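PDB 4AXH: (R)-specific secondary-alkylsulfatase from Pseudomonas sp., which catalyses the enantioselective hydrolysis of (R)-secondary-alkyl sulfates to (S)-alcohols and sulfate with strict inversion of configuration, using two zinc ions. Local coordinates for residues L288-A292 against P293-N297; V365-Y368 against L369-R373; I268-P271 against Y272-H275; Y177-H181 against I182-G186. All coordinates share one frame; numbering follows the deposited sequence.

Contact 1. Residues L288-A292 against P293-N297. With ZN (zinc ion), chain D.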
loop_
_atom_site.group_PDB
_atom_site.type_symbol
_atom_site.label_atom_id
_atom_site.label_comp_id
_atom_site.label_asym_id
_atom_site.label_seq_id
_atom_site.Cartn_x
_atom_site.Cartn_y
_atom_site.Cartn_z
ATOM N N LEU A 288 -14.944 -1.726 9.415
ATOM C CA LEU A 288 -13.946 -0.689 9.111
ATOM C C LEU A 288 -12.666 -1.153 8.461
ATOM O O LEU A 288 -11.968 -2.028 8.992
ATOM C CB LEU A 288 -13.634 0.217 10.321
ATOM C CG LEU A 288 -14.830 0.766 11.153
ATOM C CD1 LEU A 288 -14.326 1.548 12.347
ATOM C CD2 LEU A 288 -15.775 1.638 10.315
ATOM N N GLY A 289 -12.388 -0.547 7.301
ATOM C CA GLY A 289 -11.182 -0.770 6.514
ATOM C C GLY A 289 -11.224 -1.822 5.419
ATOM O O GLY A 289 -10.216 -2.019 4.711
ATOM N N SER A 290 -12.354 -2.552 5.280
ATOM C CA SER A 290 -12.479 -3.588 4.238
ATOM C C SER A 290 -12.706 -2.919 2.844
ATOM O O SER A 290 -11.771 -2.334 2.320
ATOM C CB SER A 290 -13.546 -4.615 4.626
ATOM O OG SER A 290 -14.802 -4.020 4.877
ATOM N N GLU A 291 -13.935 -2.953 2.279
ATOM C CA GLU A 291 -14.251 -2.325 0.997
ATOM C C GLU A 291 -14.151 -0.757 1.084
ATOM O O GLU A 291 -13.879 -0.106 0.075
ATOM C CB GLU A 291 -15.650 -2.784 0.540
ATOM C CG GLU A 291 -16.030 -2.312 -0.851
ATOM C CD GLU A 291 -16.822 -1.026 -0.858
ATOM O OE1 GLU A 291 -17.292 -0.617 0.229
ATOM O OE2 GLU A 291 -17.036 -0.466 -1.956
ATOM N N ALA A 292 -14.404 -0.169 2.280
ATOM C CA ALA A 292 -14.332 1.266 2.529
ATOM C C ALA A 292 -13.766 1.523 3.915
ATOM O O ALA A 292 -13.982 0.700 4.805
ATOM C CB ALA A 292 -15.706 1.908 2.412
ATOM N N PRO A 293 -13.059 2.663 4.142
ATOM C CA PRO A 293 -12.494 2.954 5.486
ATOM C C PRO A 293 -13.537 3.077 6.596
ATOM O O PRO A 293 -13.325 2.565 7.704
ATOM C CB PRO A 293 -11.733 4.259 5.280
ATOM C CG PRO A 293 -11.429 4.276 3.815
ATOM C CD PRO A 293 -12.673 3.716 3.187
ATOM N N SER A 294 -14.665 3.737 6.294
ATOM C CA SER A 294 -15.800 3.895 7.204
ATOM C C SER A 294 -16.846 3.028 6.552
ATOM O O SER A 294 -17.280 3.324 5.437
ATOM C CB SER A 294 -16.236 5.361 7.277
ATOM O OG SER A 294 -17.126 5.519 8.361
ATOM N N ASP A 295 -17.162 1.891 7.184
ATOM C CA ASP A 295 -18.009 0.846 6.591
ATOM C C ASP A 295 -18.734 0.002 7.632
ATOM O O ASP A 295 -18.255 -0.159 8.747
ATOM C CB ASP A 295 -17.063 -0.064 5.757
ATOM C CG ASP A 295 -17.652 -1.089 4.830
ATOM O OD1 ASP A 295 -18.820 -0.912 4.400
ATOM O OD2 ASP A 295 -16.938 -2.050 4.505
ATOM N N MET A 296 -19.863 -0.597 7.235
ATOM C CA MET A 296 -20.657 -1.449 8.108
ATOM C C MET A 296 -21.701 -2.265 7.375
ATOM O O MET A 296 -22.118 -1.904 6.279
ATOM C CB MET A 296 -21.319 -0.637 9.256
ATOM C CG MET A 296 -22.442 0.273 8.826
ATOM S SD MET A 296 -22.856 1.382 10.158
ATOM C CE MET A 296 -24.281 2.247 9.450
ATOM N N ASN A 297 -22.174 -3.339 8.030
ATOM C CA ASN A 297 -23.266 -4.189 7.538
ATOM C C ASN A 297 -24.499 -3.871 8.398
ATOM O O ASN A 297 -24.381 -3.336 9.497
ATOM C CB ASN A 297 -22.915 -5.683 7.648
ATOM C CG ASN A 297 -21.756 -6.131 6.804
ATOM O OD1 ASN A 297 -21.588 -5.711 5.655
ATOM N ND2 ASN A 297 -20.962 -7.043 7.339
HETATM ZN ZN ZN D . -18.514 1.112 -1.838
HETATM O O HOH W 1 -19.168 1.943 -3.637
#
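Asp295, Ala292 and Pro293 bury the most surface where the loop between strands 280-286 and 296-300 turns back on itself. The CB of Asp295 points at the preceding residues and lies 3.3 Å from Ala292 O. Its CG is anti to the backbone N (chi1 -169°), which sends the carboxylate on past Ala292 toward Ser290: OD2 comes to 2.9 Å from Ser290 OG, a hydroxyl that is hydrogen-bonded to Thr287 O. The other oxygen, OD1, takes a weak bond from the backbone N of Met296. Ala292 packs its methyl against the proline, with Ala292 CB 3.6 Å from Pro293 CD, and also reaches the side chains of His179 and His181. Pro293 lends its carbonyl to the closure of the turn: Gly289 N gives Pro293 O a weak hydrogen bond of 3.3 Å, and the same Gly289 N also bonds to Ala292 O. Leu288 lies alongside the returning chain, its CD2 3.4 Å from Asp295 N. The bend carries Glu291 out on one side; its chain kinks at chi2 (-94°) and binds zinc through OE2, 2.2 Å from the metal. His179, His181, Asp310 and a water complete that coordination. The arrangement is a loop joining two antiparallel neighbours of one sheet, which here supplies a glutamate ligand of the first zinc in the metallo-beta-lactamase fold.

Contact 2. Residues V365-Y368 against L369-R373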
loop_
_atom_site.group_PDB
_atom_site.type_symbol
_atom_site.label_atom_id
_atom_site.label_comp_id
_atom_site.label_asym_id
_atom_site.label_seq_id
_atom_site.Cartn_x
_atom_site.Cartn_y
_atom_site.Cartn_z
ATOM N N VAL A 365 -27.374 -18.416 1.208
ATOM C CA VAL A 365 -26.704 -17.268 1.822
ATOM C C VAL A 365 -25.438 -17.700 2.555
ATOM O O VAL A 365 -24.410 -17.038 2.429
ATOM C CB VAL A 365 -27.573 -16.211 2.599
ATOM C CG1 VAL A 365 -28.982 -16.058 2.037
ATOM C CG2 VAL A 365 -27.615 -16.466 4.093
ATOM N N ARG A 366 -25.501 -18.808 3.306
ATOM C CA ARG A 366 -24.364 -19.359 4.071
ATOM C C ARG A 366 -23.212 -19.815 3.167
ATOM O O ARG A 366 -22.045 -19.574 3.497
ATOM C CB ARG A 366 -24.814 -20.513 4.954
ATOM C CG ARG A 366 -25.422 -20.075 6.251
ATOM C CD ARG A 366 -26.133 -21.245 6.903
ATOM N NE ARG A 366 -27.404 -20.784 7.441
ATOM C CZ ARG A 366 -28.577 -21.348 7.202
ATOM N NH1 ARG A 366 -28.651 -22.456 6.472
ATOM N NH2 ARG A 366 -29.684 -20.831 7.719
ATOM N N THR A 367 -23.547 -20.469 2.020
ATOM C CA THR A 367 -22.575 -20.899 1.023
ATOM C C THR A 367 -21.953 -19.637 0.385
ATOM O O THR A 367 -20.744 -19.593 0.202
ATOM C CB THR A 367 -23.270 -21.778 -0.043
ATOM O OG1 THR A 367 -23.713 -22.984 0.565
ATOM C CG2 THR A 367 -22.382 -22.078 -1.284
ATOM N N TYR A 368 -22.782 -18.626 0.051
ATOM C CA TYR A 368 -22.351 -17.387 -0.590
ATOM C C TYR A 368 -21.341 -16.676 0.306
ATOM O O TYR A 368 -20.209 -16.470 -0.128
ATOM C CB TYR A 368 -23.583 -16.545 -0.945
ATOM C CG TYR A 368 -23.317 -15.219 -1.622
ATOM C CD1 TYR A 368 -22.992 -14.080 -0.878
ATOM C CD2 TYR A 368 -23.522 -15.060 -2.987
ATOM C CE1 TYR A 368 -22.796 -12.845 -1.492
ATOM C CE2 TYR A 368 -23.314 -13.827 -3.612
ATOM C CZ TYR A 368 -22.986 -12.717 -2.851
ATOM O OH TYR A 368 -22.818 -11.485 -3.441
ATOM N N LEU A 369 -21.685 -16.444 1.575
ATOM C CA LEU A 369 -20.793 -15.831 2.559
ATOM C C LEU A 369 -19.484 -16.553 2.739
ATOM O O LEU A 369 -18.431 -15.927 2.674
ATOM C CB LEU A 369 -21.485 -15.636 3.906
ATOM C CG LEU A 369 -22.522 -14.525 3.928
ATOM C CD1 LEU A 369 -23.111 -14.379 5.306
ATOM C CD2 LEU A 369 -21.923 -13.220 3.401
ATOM N N ALA A 370 -19.523 -17.872 2.909
ATOM C CA ALA A 370 -18.323 -18.659 3.081
ATOM C C ALA A 370 -17.446 -18.617 1.847
ATOM O O ALA A 370 -16.231 -18.549 1.989
ATOM C CB ALA A 370 -18.691 -20.074 3.426
ATOM N N ASP A 371 -18.039 -18.605 0.629
ATOM C CA ASP A 371 -17.297 -18.516 -0.648
ATOM C C ASP A 371 -16.591 -17.154 -0.737
ATOM O O ASP A 371 -15.407 -17.111 -1.071
ATOM C CB ASP A 371 -18.234 -18.722 -1.856
ATOM C CG ASP A 371 -18.749 -20.140 -2.102
ATOM O OD1 ASP A 371 -18.334 -21.058 -1.385
ATOM O OD2 ASP A 371 -19.552 -20.326 -3.028
ATOM N N GLN A 372 -17.322 -16.058 -0.382
ATOM C CA GLN A 372 -16.838 -14.672 -0.367
ATOM C C GLN A 372 -15.650 -14.566 0.575
ATOM O O GLN A 372 -14.569 -14.189 0.133
ATOM C CB GLN A 372 -17.963 -13.696 0.036
ATOM C CG GLN A 372 -19.086 -13.502 -1.009
ATOM C CD GLN A 372 -18.712 -12.712 -2.252
ATOM O OE1 GLN A 372 -17.823 -11.858 -2.243
ATOM N NE2 GLN A 372 -19.418 -12.961 -3.346
ATOM N N ARG A 373 -15.828 -14.991 1.837
ATOM C CA ARG A 373 -14.789 -15.046 2.867
ATOM C C ARG A 373 -13.569 -15.765 2.325
ATOM O O ARG A 373 -12.513 -15.168 2.261
ATOM C CB ARG A 373 -15.308 -15.770 4.136
ATOM C CG ARG A 373 -14.188 -16.131 5.113
ATOM C CD ARG A 373 -14.523 -17.316 5.977
ATOM N NE ARG A 373 -14.515 -18.576 5.240
ATOM C CZ ARG A 373 -15.254 -19.629 5.564
ATOM N NH1 ARG A 373 -16.051 -19.587 6.612
ATOM N NH2 ARG A 373 -15.203 -20.732 4.831
#
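Tyr368 and Gln372, one helical turn apart, meet with the ring and amide planes inclined at 34°. The amide nitrogen lies over one face of the ring, Gln372 NE2 being 3.6 Å from Tyr368 CZ. Gln372 CG lies 3.8 Å from Tyr368 CE1, and the bend at chi2 (-72°) then brings the NE2 end of the amide over the ring. Tyr412 also meets the Tyr368 ring, with planes at about 35°. Both polar ends have further partners: Tyr368 OH is hydrogen-bonded to Gln353 and Ala312, and Gln372 NE2 makes weak bonds to the carbonyls of Pro313 and Tyr412. On another side of the helix Thr367 and Asp371 run side by side in the same direction, the methyl Thr367 CG2 3.8 Å from Asp371 OD2. The carboxylate reaches outward: OD2 forms a salt bridge with Lys410 and a hydrogen bond with Tyr412, while OD1 pairs with Arg588 of the second subunit. Leu369 turns elsewhere, packing on Leu341 of helix 330-344 and Leu351 of strand 350-352. Beneath these side chains the backbone bonds are regular, from Leu369 N to Val365 O (2.9 Å) through Gln372 N to Tyr368 O (2.9 Å). Such i to i+4 bonds and side-chain pairs are those of an alpha-helix, here near the start of the long helix 362-388, where one flank meets the other subunit of the homodimer.

Contact 3. Residues I268-P271 against Y272-H275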
loop_
_atom_site.group_PDB
_atom_site.type_symbol
_atom_site.label_atom_id
_atom_site.label_comp_id
_atom_site.label_asym_id
_atom_site.label_seq_id
_atom_site.Cartn_x
_atom_site.Cartn_y
_atom_site.Cartn_z
ATOM N N ILE A 268 -22.176 5.248 14.451
ATOM C CA ILE A 268 -21.997 3.902 14.987
ATOM C C ILE A 268 -20.525 3.756 15.374
ATOM O O ILE A 268 -19.629 3.825 14.512
ATOM C CB ILE A 268 -22.503 2.812 14.004
ATOM C CG1 ILE A 268 -23.862 3.183 13.339
ATOM C CG2 ILE A 268 -22.521 1.412 14.644
ATOM C CD1 ILE A 268 -25.045 3.595 14.277
ATOM N N GLU A 269 -20.269 3.610 16.681
ATOM C CA GLU A 269 -18.905 3.580 17.209
ATOM C C GLU A 269 -18.444 2.264 17.802
ATOM O O GLU A 269 -17.230 2.006 17.844
ATOM C CB GLU A 269 -18.650 4.779 18.154
ATOM C CG GLU A 269 -18.759 6.154 17.474
ATOM C CD GLU A 269 -17.603 6.604 16.593
ATOM O OE1 GLU A 269 -16.490 6.046 16.730
ATOM O OE2 GLU A 269 -17.801 7.541 15.786
ATOM N N LYS A 270 -19.404 1.437 18.251
ATOM C CA LYS A 270 -19.157 0.100 18.839
ATOM C C LYS A 270 -19.111 -0.988 17.728
ATOM O O LYS A 270 -19.829 -0.848 16.732
ATOM C CB LYS A 270 -20.272 -0.266 19.859
ATOM C CG LYS A 270 -20.418 0.696 21.046
ATOM C CD LYS A 270 -21.712 0.421 21.812
ATOM C CE LYS A 270 -21.998 1.439 22.892
ATOM N NZ LYS A 270 -21.786 0.880 24.260
ATOM N N PRO A 271 -18.358 -2.109 17.901
ATOM C CA PRO A 271 -18.319 -3.152 16.850
ATOM C C PRO A 271 -19.666 -3.683 16.372
ATOM O O PRO A 271 -19.768 -4.165 15.241
ATOM C CB PRO A 271 -17.483 -4.252 17.488
ATOM C CG PRO A 271 -16.591 -3.535 18.422
ATOM C CD PRO A 271 -17.455 -2.460 19.019
ATOM N N TYR A 272 -20.678 -3.616 17.245
ATOM C CA TYR A 272 -22.071 -4.006 17.018
ATOM C C TYR A 272 -22.969 -3.033 17.795
ATOM O O TYR A 272 -22.690 -2.739 18.947
ATOM C CB TYR A 272 -22.349 -5.462 17.445
ATOM C CG TYR A 272 -21.492 -6.502 16.744
ATOM C CD1 TYR A 272 -21.913 -7.102 15.557
ATOM C CD2 TYR A 272 -20.281 -6.923 17.297
ATOM C CE1 TYR A 272 -21.154 -8.101 14.946
ATOM C CE2 TYR A 272 -19.494 -7.885 16.673
ATOM C CZ TYR A 272 -19.933 -8.477 15.502
ATOM O OH TYR A 272 -19.128 -9.436 14.927
ATOM N N GLU A 273 -23.999 -2.488 17.146
ATOM C CA GLU A 273 -24.905 -1.523 17.762
ATOM C C GLU A 273 -26.306 -1.756 17.336
ATOM O O GLU A 273 -26.593 -1.761 16.141
ATOM C CB GLU A 273 -24.509 -0.066 17.437
ATOM C CG GLU A 273 -23.474 0.513 18.377
ATOM C CD GLU A 273 -23.245 2.007 18.268
ATOM O OE1 GLU A 273 -24.244 2.749 18.142
ATOM O OE2 GLU A 273 -22.075 2.442 18.389
ATOM N N ARG A 274 -27.191 -1.940 18.314
ATOM C CA ARG A 274 -28.613 -2.155 18.057
ATOM C C ARG A 274 -29.332 -0.821 18.189
ATOM O O ARG A 274 -29.056 -0.076 19.138
ATOM C CB ARG A 274 -29.194 -3.174 19.049
ATOM C CG ARG A 274 -28.772 -4.613 18.794
ATOM C CD ARG A 274 -29.749 -5.575 19.434
ATOM N NE ARG A 274 -31.100 -5.376 18.909
ATOM C CZ ARG A 274 -31.641 -6.077 17.917
ATOM N NH1 ARG A 274 -30.968 -7.073 17.350
ATOM N NH2 ARG A 274 -32.868 -5.807 17.504
ATOM N N HIS A 275 -30.214 -0.496 17.234
ATOM C CA HIS A 275 -31.006 0.748 17.225
ATOM C C HIS A 275 -32.383 0.508 16.663
ATOM O O HIS A 275 -32.554 -0.256 15.706
ATOM C CB HIS A 275 -30.355 1.859 16.411
ATOM C CG HIS A 275 -29.119 2.394 17.022
ATOM N ND1 HIS A 275 -29.163 3.440 17.900
ATOM C CD2 HIS A 275 -27.832 2.019 16.835
ATOM C CE1 HIS A 275 -27.905 3.665 18.245
ATOM N NE2 HIS A 275 -27.067 2.838 17.617
#
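Glu273 reaches back from strand 272-277 across the loop that follows strand 266-268, sliding past Ile268, the last residue of that strand, in the opposite direction. Its CB lies 3.7 Å from Ile268 CG2, an apolar footing for the chain. CG leaves beside the backbone N (chi1 -86°) and meets the aliphatic part of Lys270, which crosses the glutamate at about a right angle: Lys270 CB is 3.6 Å from Glu273 CG. Beyond CG the chain is extended, carrying CD past the same Ile268 methyl into the bend. There OE2 takes two backbone N-H groups in succession. Glu269 N bonds to it from above the carboxylate plane (2.7 Å), and Lys270 N uses the anti lone pair of OE2 in a straight bond (2.9 Å, 169°). The other oxygen, OE1, offers its own anti lone pair to His275 NE2 at 2.9 Å, nearly within the imidazole plane. Ile268 CD1 lies 4.0 Å from both OE1 and His275 NE2. Each oxygen is therefore engaged, which fixes the rotation of the carboxylate about its last bond. With two amides and an imidazole N-H around it, the group is probably kept ionised, and one acidic side chain ties the loop after strand 266-268 to the edge strand that follows.

Contact 4. Residues Y177-H181 against I182-G186. With ZN (zinc ion), chain D; ZN (zinc ion), chain C.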
loop_
_atom_site.group_PDB
_atom_site.type_symbol
_atom_site.label_atom_id
_atom_site.label_comp_id
_atom_site.label_asym_id
_atom_site.label_seq_id
_atom_site.Cartn_x
_atom_site.Cartn_y
_atom_site.Cartn_z
ATOM N N TYR A 177 -26.285 5.391 6.028
ATOM C CA TYR A 177 -25.176 5.483 5.085
ATOM C C TYR A 177 -24.388 4.238 5.395
ATOM O O TYR A 177 -23.790 4.170 6.468
ATOM C CB TYR A 177 -24.290 6.716 5.350
ATOM C CG TYR A 177 -24.922 8.071 5.094
ATOM C CD1 TYR A 177 -25.830 8.262 4.049
ATOM C CD2 TYR A 177 -24.545 9.190 5.837
ATOM C CE1 TYR A 177 -26.374 9.520 3.776
ATOM C CE2 TYR A 177 -25.060 10.459 5.550
ATOM C CZ TYR A 177 -25.978 10.618 4.524
ATOM O OH TYR A 177 -26.498 11.861 4.250
ATOM N N SER A 178 -24.432 3.224 4.517
ATOM C CA SER A 178 -23.708 1.968 4.736
ATOM C C SER A 178 -22.195 2.202 4.902
ATOM O O SER A 178 -21.566 1.566 5.748
ATOM C CB SER A 178 -23.971 0.982 3.600
ATOM O OG SER A 178 -23.450 1.414 2.349
ATOM N N HIS A 179 -21.624 3.100 4.081
ATOM C CA HIS A 179 -20.195 3.407 4.074
ATOM C C HIS A 179 -19.898 4.754 3.382
ATOM O O HIS A 179 -20.785 5.348 2.735
ATOM C CB HIS A 179 -19.367 2.249 3.435
ATOM C CG HIS A 179 -19.689 1.954 2.001
ATOM N ND1 HIS A 179 -20.912 1.419 1.631
ATOM C CD2 HIS A 179 -18.911 2.070 0.900
ATOM C CE1 HIS A 179 -20.836 1.234 0.324
ATOM N NE2 HIS A 179 -19.654 1.623 -0.164
ATOM N N SER A 180 -18.628 5.194 3.497
ATOM C CA SER A 180 -18.125 6.453 2.961
ATOM C C SER A 180 -17.860 6.519 1.432
ATOM O O SER A 180 -16.879 7.142 1.031
ATOM C CB SER A 180 -16.925 6.926 3.772
ATOM O OG SER A 180 -15.883 5.972 3.714
ATOM N N HIS A 181 -18.743 5.943 0.580
ATOM C CA HIS A 181 -18.582 6.053 -0.881
ATOM C C HIS A 181 -19.676 6.898 -1.512
ATOM O O HIS A 181 -20.833 6.812 -1.100
ATOM C CB HIS A 181 -18.460 4.696 -1.572
ATOM C CG HIS A 181 -17.159 3.991 -1.328
ATOM N ND1 HIS A 181 -17.064 2.610 -1.402
ATOM C CD2 HIS A 181 -15.945 4.488 -1.000
ATOM C CE1 HIS A 181 -15.799 2.321 -1.109
ATOM N NE2 HIS A 181 -15.084 3.424 -0.886
ATOM N N ILE A 182 -19.305 7.732 -2.498
ATOM C CA ILE A 182 -20.219 8.666 -3.160
ATOM C C ILE A 182 -21.488 8.035 -3.747
ATOM O O ILE A 182 -22.524 8.695 -3.806
ATOM C CB ILE A 182 -19.526 9.659 -4.135
ATOM C CG1 ILE A 182 -18.040 9.885 -3.770
ATOM C CG2 ILE A 182 -20.280 11.007 -4.160
ATOM C CD1 ILE A 182 -17.078 10.437 -4.940
ATOM N N ASP A 183 -21.431 6.762 -4.132
ATOM C CA ASP A 183 -22.584 6.052 -4.682
ATOM C C ASP A 183 -23.571 5.643 -3.591
ATOM O O ASP A 183 -24.618 5.042 -3.870
ATOM C CB ASP A 183 -22.159 4.853 -5.574
ATOM C CG ASP A 183 -21.081 3.914 -5.033
ATOM O OD1 ASP A 183 -20.141 4.399 -4.347
ATOM O OD2 ASP A 183 -21.144 2.707 -5.334
ATOM N N HIS A 184 -23.252 5.999 -2.344
ATOM C CA HIS A 184 -24.089 5.648 -1.215
ATOM C C HIS A 184 -24.648 6.840 -0.447
ATOM O O HIS A 184 -25.757 6.732 0.089
ATOM C CB HIS A 184 -23.383 4.595 -0.349
ATOM C CG HIS A 184 -23.070 3.354 -1.120
ATOM N ND1 HIS A 184 -23.986 2.327 -1.238
ATOM C CD2 HIS A 184 -21.993 3.066 -1.882
ATOM C CE1 HIS A 184 -23.440 1.441 -2.053
ATOM N NE2 HIS A 184 -22.229 1.833 -2.457
ATOM N N PHE A 185 -23.940 7.995 -0.455
ATOM C CA PHE A 185 -24.396 9.229 0.214
ATOM C C PHE A 185 -24.725 10.379 -0.761
ATOM O O PHE A 185 -25.354 11.367 -0.360
ATOM C CB PHE A 185 -23.354 9.713 1.252
ATOM C CG PHE A 185 -21.978 10.104 0.739
ATOM C CD1 PHE A 185 -21.775 11.315 0.086
ATOM C CD2 PHE A 185 -20.869 9.305 0.995
ATOM C CE1 PHE A 185 -20.502 11.676 -0.389
ATOM C CE2 PHE A 185 -19.584 9.678 0.548
ATOM C CZ PHE A 185 -19.411 10.851 -0.157
ATOM N N GLY A 186 -24.258 10.255 -2.006
ATOM C CA GLY A 186 -24.322 11.272 -3.050
ATOM C C GLY A 186 -25.632 11.930 -3.378
ATOM O O GLY A 186 -25.640 13.069 -3.824
HETATM ZN ZN ZN D . -18.514 1.112 -1.838
HETATM ZN ZN ZN C . -21.065 1.066 -3.927
HETATM O O HOH W 2 -25.036 12.637 2.054
HETATM O O HOH W 1 -19.168 1.943 -3.637
#
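His179, His181, Asp183 and His184 form the HxHxDH motif of the metallo-beta-lactamase superfamily, the first two on the loop after strand 172-176, the others on the helix 182-185 that follows. Metal bonds dominate. His179 NE2 and His181 ND1 hold the first zinc, each at 2.1 Å, while Asp183 OD2 and His184 NE2 (2.0 Å) hold the second; Glu291 and Asp310 complete the first site, Asp310 and His355 the second. Hydrogen bonds set these ligands in place. The N-cap residue His181 offers its carbonyl to His184 N at 2.8 Å and, weakly, to Phe185 N. His179 CG sits between its backbone N and carbonyl carbon (chi1 62°), which turns ND1 back to Ser178 OG for a 2.6 Å bond. Asp148 OD2 accepts from Ser178 OG and His184 ND1 and so connects His184 of the second site with His179 of the first, the latter through Ser178. The His179 and His184 rings meet obliquely, centroids 4.1 Å apart and planes at 47°. Apolar packing joins Tyr177 to the helix: Phe185 CB makes a CH-pi contact over the face of Tyr177, 4.1 Å from the ring centroid and 20° off its normal. A water donates to both Tyr177 OH and Phe185 O beside this contact; Tyr177 OH also bonds to Val262 O. A second water bridges the metals, its oxygen 2.1 Å from each zinc, and donates weakly to Asp183 OD1.

Along the chain the order is contact 4, contact 3, contact 1, contact 2. The first three all belong to the metallo-beta-lactamase part of the chain. Contacts 4 and 1, with centres 11 Å apart, share the first zinc and the water bridging the metals, and Ser294 O lies 3.0 Å from Ser180 N in a probable hydrogen bond; ligands from loops far apart in sequence thus make one site. Contact 3, centred 14 Å from contact 1, links the edge strands of the two sheets, 266-268 and 272-277, and its Ile268 packs on Met296 of contact 1. Contact 2, on helix 362-388, touches none of the others; its centre is 18 Å from contact 1, and it faces the second subunit.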